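CalS11 (Micromonospora echinospora, PDB 3TOS) is a calicheamicin methyltransferase, probably an O-methyltransferase that takes its methyl group from S-adenosylmethionine. Local coordinates at residues E19-T23 with L48-Q52; D119-A125 with P221-G225. One frame throughout, in Å; residues are numbered along the deposited sequence. Where two conformers were deposited one is given.

Contact 1 of 2, residues E19-T23 with L48-Q52; sequences ETETT and LRRHQ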
loop_
_atom_site.group_PDB
_atom_site.type_symbol
_atom_site.label_atom_id
_atom_site.label_comp_id
_atom_site.label_asym_id
_atom_site.label_seq_id
_atom_site.Cartn_x
_atom_site.Cartn_y
_atom_site.Cartn_z
ATOM N N GLU B 19 13.448 9.792 -39.398
ATOM C CA GLU B 19 13.797 8.433 -38.864
ATOM C C GLU B 19 14.707 7.722 -39.856
ATOM O O GLU B 19 15.682 7.049 -39.506
ATOM C CB GLU B 19 12.496 7.671 -38.601
ATOM C CG GLU B 19 12.643 6.128 -38.420
ATOM C CD GLU B 19 13.275 5.660 -37.108
ATOM O OE1 GLU B 19 13.520 6.506 -36.217
ATOM O OE2 GLU B 19 13.497 4.421 -36.986
ATOM N N THR B 20 14.406 7.895 -41.139
ATOM C CA THR B 20 15.220 7.282 -42.182
ATOM C C THR B 20 16.637 7.869 -42.117
ATOM O O THR B 20 17.634 7.152 -42.218
ATOM C CB THR B 20 14.588 7.554 -43.564
ATOM O OG1 THR B 20 13.351 6.824 -43.681
ATOM C CG2 THR B 20 15.521 7.073 -44.695
ATOM N N GLU B 21 16.734 9.198 -41.966
ATOM C CA GLU B 21 18.054 9.883 -41.854
ATOM C C GLU B 21 18.859 9.435 -40.677
ATOM O O GLU B 21 20.066 9.109 -40.812
ATOM C CB GLU B 21 17.813 11.396 -41.761
ATOM C CG GLU B 21 19.064 12.270 -41.752
ATOM C CD GLU B 21 19.889 12.177 -43.099
ATOM O OE1 GLU B 21 19.348 11.757 -44.172
ATOM O OE2 GLU B 21 21.079 12.553 -43.097
ATOM N N THR B 22 18.194 9.293 -39.516
ATOM C CA THR B 22 18.911 8.801 -38.328
ATOM C C THR B 22 19.485 7.392 -38.598
ATOM O O THR B 22 20.639 7.130 -38.321
ATOM C CB THR B 22 17.998 8.769 -37.085
ATOM O OG1 THR B 22 17.776 10.100 -36.640
ATOM C CG2 THR B 22 18.637 7.962 -35.931
ATOM N N THR B 23 18.640 6.516 -39.143
ATOM C CA THR B 23 19.013 5.145 -39.391
ATOM C C THR B 23 20.191 5.068 -40.348
ATOM O O THR B 23 21.182 4.373 -40.095
ATOM C CB THR B 23 17.838 4.370 -39.956
ATOM O OG1 THR B 23 16.723 4.480 -39.062
ATOM C CG2 THR B 23 18.172 2.886 -40.072
ATOM N N LEU B 48 22.303 2.654 -31.377
ATOM C CA LEU B 48 21.010 2.069 -31.011
ATOM C C LEU B 48 20.002 3.225 -30.832
ATOM O O LEU B 48 19.977 3.872 -29.774
ATOM C CB LEU B 48 21.170 1.218 -29.713
ATOM C CG LEU B 48 19.864 0.519 -29.204
ATOM C CD1 LEU B 48 19.487 -0.608 -30.097
ATOM C CD2 LEU B 48 20.127 0.048 -27.724
ATOM N N ARG B 49 19.194 3.496 -31.870
ATOM C CA ARG B 49 18.334 4.680 -31.877
ATOM C C ARG B 49 17.074 4.411 -31.053
ATOM O O ARG B 49 16.749 3.249 -30.759
ATOM C CB ARG B 49 17.948 5.036 -33.328
ATOM C CG ARG B 49 17.076 4.019 -33.998
ATOM C CD ARG B 49 16.905 4.378 -35.454
ATOM N NE ARG B 49 15.978 3.489 -36.144
ATOM C CZ ARG B 49 16.266 2.268 -36.595
ATOM N NH1 ARG B 49 17.473 1.704 -36.371
ATOM N NH2 ARG B 49 15.295 1.596 -37.242
ATOM N N ARG B 50 16.361 5.484 -30.746
ATOM C CA ARG B 50 15.164 5.451 -29.896
ATOM C C ARG B 50 14.266 4.280 -30.272
ATOM O O ARG B 50 13.844 3.534 -29.403
ATOM C CB ARG B 50 14.348 6.753 -30.117
ATOM C CG ARG B 50 13.071 6.809 -29.242
ATOM C CD ARG B 50 12.055 7.862 -29.741
ATOM N NE ARG B 50 11.742 7.747 -31.175
ATOM C CZ ARG B 50 10.878 6.867 -31.684
ATOM N NH1 ARG B 50 10.206 6.033 -30.870
ATOM N NH2 ARG B 50 10.679 6.836 -33.006
ATOM N N HIS B 51 13.904 4.141 -31.550
ATOM C CA HIS B 51 12.915 3.142 -31.939
ATOM C C HIS B 51 13.385 1.722 -31.535
ATOM O O HIS B 51 12.583 0.883 -31.040
ATOM C CB HIS B 51 12.679 3.162 -33.466
ATOM C CG HIS B 51 11.722 2.110 -33.915
ATOM N ND1 HIS B 51 10.363 2.215 -33.678
ATOM C CD2 HIS B 51 11.920 0.903 -34.514
ATOM C CE1 HIS B 51 9.758 1.152 -34.170
ATOM N NE2 HIS B 51 10.679 0.328 -34.657
ATOM N N GLN B 52 14.685 1.440 -31.752
ATOM C CA GLN B 52 15.242 0.114 -31.387
ATOM C C GLN B 52 15.466 -0.026 -29.889
ATOM O O GLN B 52 15.271 -1.103 -29.318
ATOM C CB GLN B 52 16.543 -0.184 -32.201
ATOM C CG GLN B 52 16.277 -0.285 -33.737
ATOM C CD GLN B 52 15.371 -1.456 -34.103
ATOM O OE1 GLN B 52 15.094 -2.339 -33.279
ATOM N NE2 GLN B 52 14.878 -1.453 -35.301
HETATM O O HOH W 1 14.358 6.084 -33.643
HETATM O O HOH W 2 12.170 8.459 -35.100
#

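Contact 2 of 2, residues D119-A125 with P221-G225; sequences DRVGPTA and PKWPG. With GLU (glutamic acid), chain P.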
loop_
_atom_site.group_PDB
_atom_site.type_symbol
_atom_site.label_atom_id
_atom_site.label_comp_id
_atom_site.label_asym_id
_atom_site.label_seq_id
_atom_site.Cartn_x
_atom_site.Cartn_y
_atom_site.Cartn_z
ATOM N N ASP B 119 -4.656 -11.105 -45.126
ATOM C CA ASP B 119 -3.335 -10.486 -44.840
ATOM C C ASP B 119 -2.945 -9.492 -45.919
ATOM O O ASP B 119 -1.950 -8.765 -45.730
ATOM C CB ASP B 119 -2.234 -11.562 -44.825
ATOM C CG ASP B 119 -2.491 -12.650 -43.793
ATOM O OD1 ASP B 119 -2.776 -12.294 -42.627
ATOM O OD2 ASP B 119 -2.385 -13.853 -44.162
ATOM N N ARG B 120 -3.699 -9.448 -47.038
ATOM C CA ARG B 120 -3.291 -8.703 -48.235
ATOM C C ARG B 120 -3.759 -7.246 -48.236
ATOM O O ARG B 120 -4.443 -6.805 -49.158
ATOM C CB ARG B 120 -3.794 -9.439 -49.482
ATOM C CG ARG B 120 -2.954 -10.663 -49.731
ATOM C CD ARG B 120 -3.361 -11.400 -51.031
ATOM N NE ARG B 120 -2.505 -12.557 -51.117
ATOM C CZ ARG B 120 -2.560 -13.506 -52.025
ATOM N NH1 ARG B 120 -3.451 -13.443 -53.010
ATOM N NH2 ARG B 120 -1.688 -14.502 -51.946
ATOM N N VAL B 121 -3.381 -6.522 -47.195
ATOM C CA VAL B 121 -3.850 -5.139 -46.942
ATOM C C VAL B 121 -2.786 -4.141 -47.454
ATOM O O VAL B 121 -3.097 -3.195 -48.177
ATOM C CB VAL B 121 -4.062 -4.873 -45.418
ATOM C CG1 VAL B 121 -4.588 -3.474 -45.183
ATOM C CG2 VAL B 121 -4.995 -5.862 -44.856
ATOM N N GLY B 122 -1.535 -4.337 -47.016
ATOM C CA GLY B 122 -0.419 -3.513 -47.457
ATOM C C GLY B 122 0.375 -4.179 -48.551
ATOM O O GLY B 122 0.049 -5.310 -48.952
ATOM N N PRO B 123 1.471 -3.530 -48.973
ATOM C CA PRO B 123 2.195 -3.959 -50.175
ATOM C C PRO B 123 3.329 -4.942 -49.883
ATOM O O PRO B 123 4.156 -5.270 -50.751
ATOM C CB PRO B 123 2.749 -2.645 -50.732
ATOM C CG PRO B 123 3.013 -1.812 -49.486
ATOM C CD PRO B 123 1.855 -2.184 -48.524
ATOM N N THR B 124 3.412 -5.413 -48.646
ATOM C CA THR B 124 4.472 -6.398 -48.352
ATOM C C THR B 124 3.963 -7.765 -47.942
ATOM O O THR B 124 4.741 -8.644 -47.540
ATOM C CB THR B 124 5.506 -5.894 -47.320
ATOM O OG1 THR B 124 4.824 -5.548 -46.115
ATOM C CG2 THR B 124 6.257 -4.693 -47.870
ATOM N N ALA B 125 2.670 -7.995 -48.155
ATOM C CA ALA B 125 2.072 -9.306 -47.850
ATOM C C ALA B 125 2.160 -10.247 -49.064
ATOM O O ALA B 125 1.183 -10.465 -49.797
ATOM C CB ALA B 125 0.618 -9.128 -47.363
ATOM N N PRO B 221 -3.404 -1.770 -38.669
ATOM C CA PRO B 221 -4.211 -1.916 -39.878
ATOM C C PRO B 221 -3.508 -2.681 -41.015
ATOM O O PRO B 221 -4.191 -3.356 -41.810
ATOM C CB PRO B 221 -4.469 -0.443 -40.316
ATOM C CG PRO B 221 -4.453 0.359 -39.009
ATOM C CD PRO B 221 -3.348 -0.366 -38.170
ATOM N N LYS B 222 -2.177 -2.615 -41.080
ATOM C CA LYS B 222 -1.453 -3.283 -42.145
ATOM C C LYS B 222 -1.476 -4.823 -41.973
ATOM O O LYS B 222 -1.333 -5.557 -42.944
ATOM C CB LYS B 222 -0.003 -2.794 -42.153
ATOM C CG LYS B 222 0.778 -3.294 -43.339
ATOM C CD LYS B 222 2.237 -2.814 -43.144
ATOM C CE LYS B 222 2.881 -2.488 -44.381
ATOM N NZ LYS B 222 4.262 -1.973 -44.062
ATOM N N TRP B 223 -1.676 -5.295 -40.722
ATOM C CA TRP B 223 -1.532 -6.736 -40.435
ATOM C C TRP B 223 -2.627 -7.173 -39.491
ATOM O O TRP B 223 -2.391 -7.390 -38.285
ATOM C CB TRP B 223 -0.167 -7.045 -39.757
ATOM C CG TRP B 223 1.049 -6.660 -40.563
ATOM C CD1 TRP B 223 1.953 -5.689 -40.249
ATOM C CD2 TRP B 223 1.504 -7.269 -41.775
ATOM N NE1 TRP B 223 2.958 -5.656 -41.197
ATOM C CE2 TRP B 223 2.699 -6.608 -42.150
ATOM C CE3 TRP B 223 1.016 -8.307 -42.586
ATOM C CZ2 TRP B 223 3.425 -6.958 -43.273
ATOM C CZ3 TRP B 223 1.759 -8.656 -43.717
ATOM C CH2 TRP B 223 2.935 -7.960 -44.057
ATOM N N PRO B 224 -3.842 -7.298 -40.018
ATOM C CA PRO B 224 -4.983 -7.629 -39.161
ATOM C C PRO B 224 -5.013 -9.130 -38.774
ATOM O O PRO B 224 -5.933 -9.512 -38.040
ATOM C CB PRO B 224 -6.181 -7.243 -40.050
ATOM C CG PRO B 224 -5.706 -7.582 -41.460
ATOM C CD PRO B 224 -4.209 -7.163 -41.444
ATOM N N GLY B 225 -4.042 -9.946 -39.230
ATOM C CA GLY B 225 -4.153 -11.393 -39.025
ATOM C C GLY B 225 -4.122 -11.849 -37.565
ATOM O O GLY B 225 -4.824 -12.786 -37.196
HETATM N N GLU P . 6.570 -6.222 -36.963
HETATM C CA GLU P . 7.824 -5.677 -37.598
HETATM C C GLU P . 8.175 -4.341 -36.940
HETATM O O GLU P . 7.459 -3.892 -36.025
HETATM C CB GLU P . 7.645 -5.476 -39.135
HETATM C CG GLU P . 6.526 -4.462 -39.481
HETATM C CD GLU P . 6.276 -4.310 -40.988
HETATM O OE1 GLU P . 7.179 -4.619 -41.807
HETATM O OE2 GLU P . 5.213 -3.779 -41.343
HETATM O OXT GLU P . 9.145 -3.651 -37.304
HETATM O O HOH W 3 -2.079 -10.037 -41.349
HETATM O O HOH W 4 -0.621 -6.361 -45.336
HETATM O O HOH W 5 6.215 -4.255 -44.342
#

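Contact 1 of 2, residues E19-T23 with L48-Q52
Glu19 and Arg49 meet at about a right angle where helix 17-31 passes the start of helix 50-65, a partly buried contact between helices, held by a salt bridge outside the Rossmann-like sheet. Arg49, at the N-cap position of its helix, sends an extended chain from CG to NE against the flank of the other helix. Its NE gives Glu19 OE2 a nearly straight bond of 2.8 Å, with an N-H...O angle of 166°. The oxygen lies in the guanidinium plane, but the two flat groups are turned 47° apart, and NE reaches OE2 from above the carboxylate plane. Arg49 NH2 adds a weak bond to the same oxygen and is also hydrogen-bonded to Asn42 of the second subunit.

Thr23 OG1 sits over one face of the guanidinium, offset toward its rim, 3.2 Å from Arg49 NE but badly angled for a bond; its hydrogen goes to Glu19 O, one turn back, at 2.8 Å. Gln52 CG lies off the opposite face, also toward its rim. Further up the arginine chain, Thr22 CG2 packs on Arg49 CB at 4.0 Å, while Thr22 OG1 bonds to Ala146 O of the second subunit.

The other carboxylate oxygen works through water. The glutamate chain leaves with CG anti to the backbone N (chi1 164°) and bends about the CB-CG bond, bringing OE1 to two waters that both donate to it. One of them accepts from Arg50 NH2; the other, 2.7 Å from Glu19 OE1, accepts from His51 N in the first turn of helix 50-65.

Contact 2 of 2, residues D119-A125 with P221-G225
Lys222 leaves the backbone with CG anti to N and stays stretched until a bend about CG-CD (chi3 -145°), which carries NZ toward Thr124 and the bound glutamic acid. Thr124 turns OG1 between its own N and carbonyl carbon (chi1 58°), and this hydroxyl crosses to the indole of Trp223, 3.5 Å from CZ2. Ala125 CB touches the same six-membered ring at CZ3, and Lys222 CG lies over one indole face, toward its rim.

The indole edge serves the ligand: Trp223 NE1 points its N-H almost straight at OE2 of the glutamic acid, 2.9 Å away at 174°. Lys222 NZ adds a weak bond to that oxygen. The ligand's OE1 is reached through a water that also bonds Thr124 OG1 and accepts from Lys222 NZ.

Water also bridges the two segments away from the ligand. One molecule donates to Asp119 O and to Lys222 O, at 2.6 Å from the latter, and accepts from Gly122 N. Another links Asp119 OD1 to Gly225 N, while Asp119 OD2 takes the amide of Asn116. Val121 fills the flank, its CG2 3.7 Å from Pro224 CD. Both loops follow parallel strands of the Rossmann-like methyltransferase sheet: 221-225 supplies Lys222 and Trp223 to the glutamic acid site, beside Asp216 and Glu217, while 119-125 backs them and reaches the ligand through water.

Overall arrangement
From the N terminus, helix 17-31 comes first; contact 1 closes a short excursion of 24 residues by bringing this helix against the start of helix 50-65, before the first strand of the sheet. The chain then runs through strands 72-76 and 103-107 into the loop that opens contact 2. That contact spans 95 residues, including strands 160-164, 183-188 and 211-215, and ends just as helix 225-233 starts. The two follow in series, neither nesting nor crossing, their centres about 24 Å apart. Contact 1 ties N-terminal helices together; contact 2 joins two loops of the methyltransferase core. The glutamic acid bound at contact 2 also lies about 5 Å from the side chain of His51.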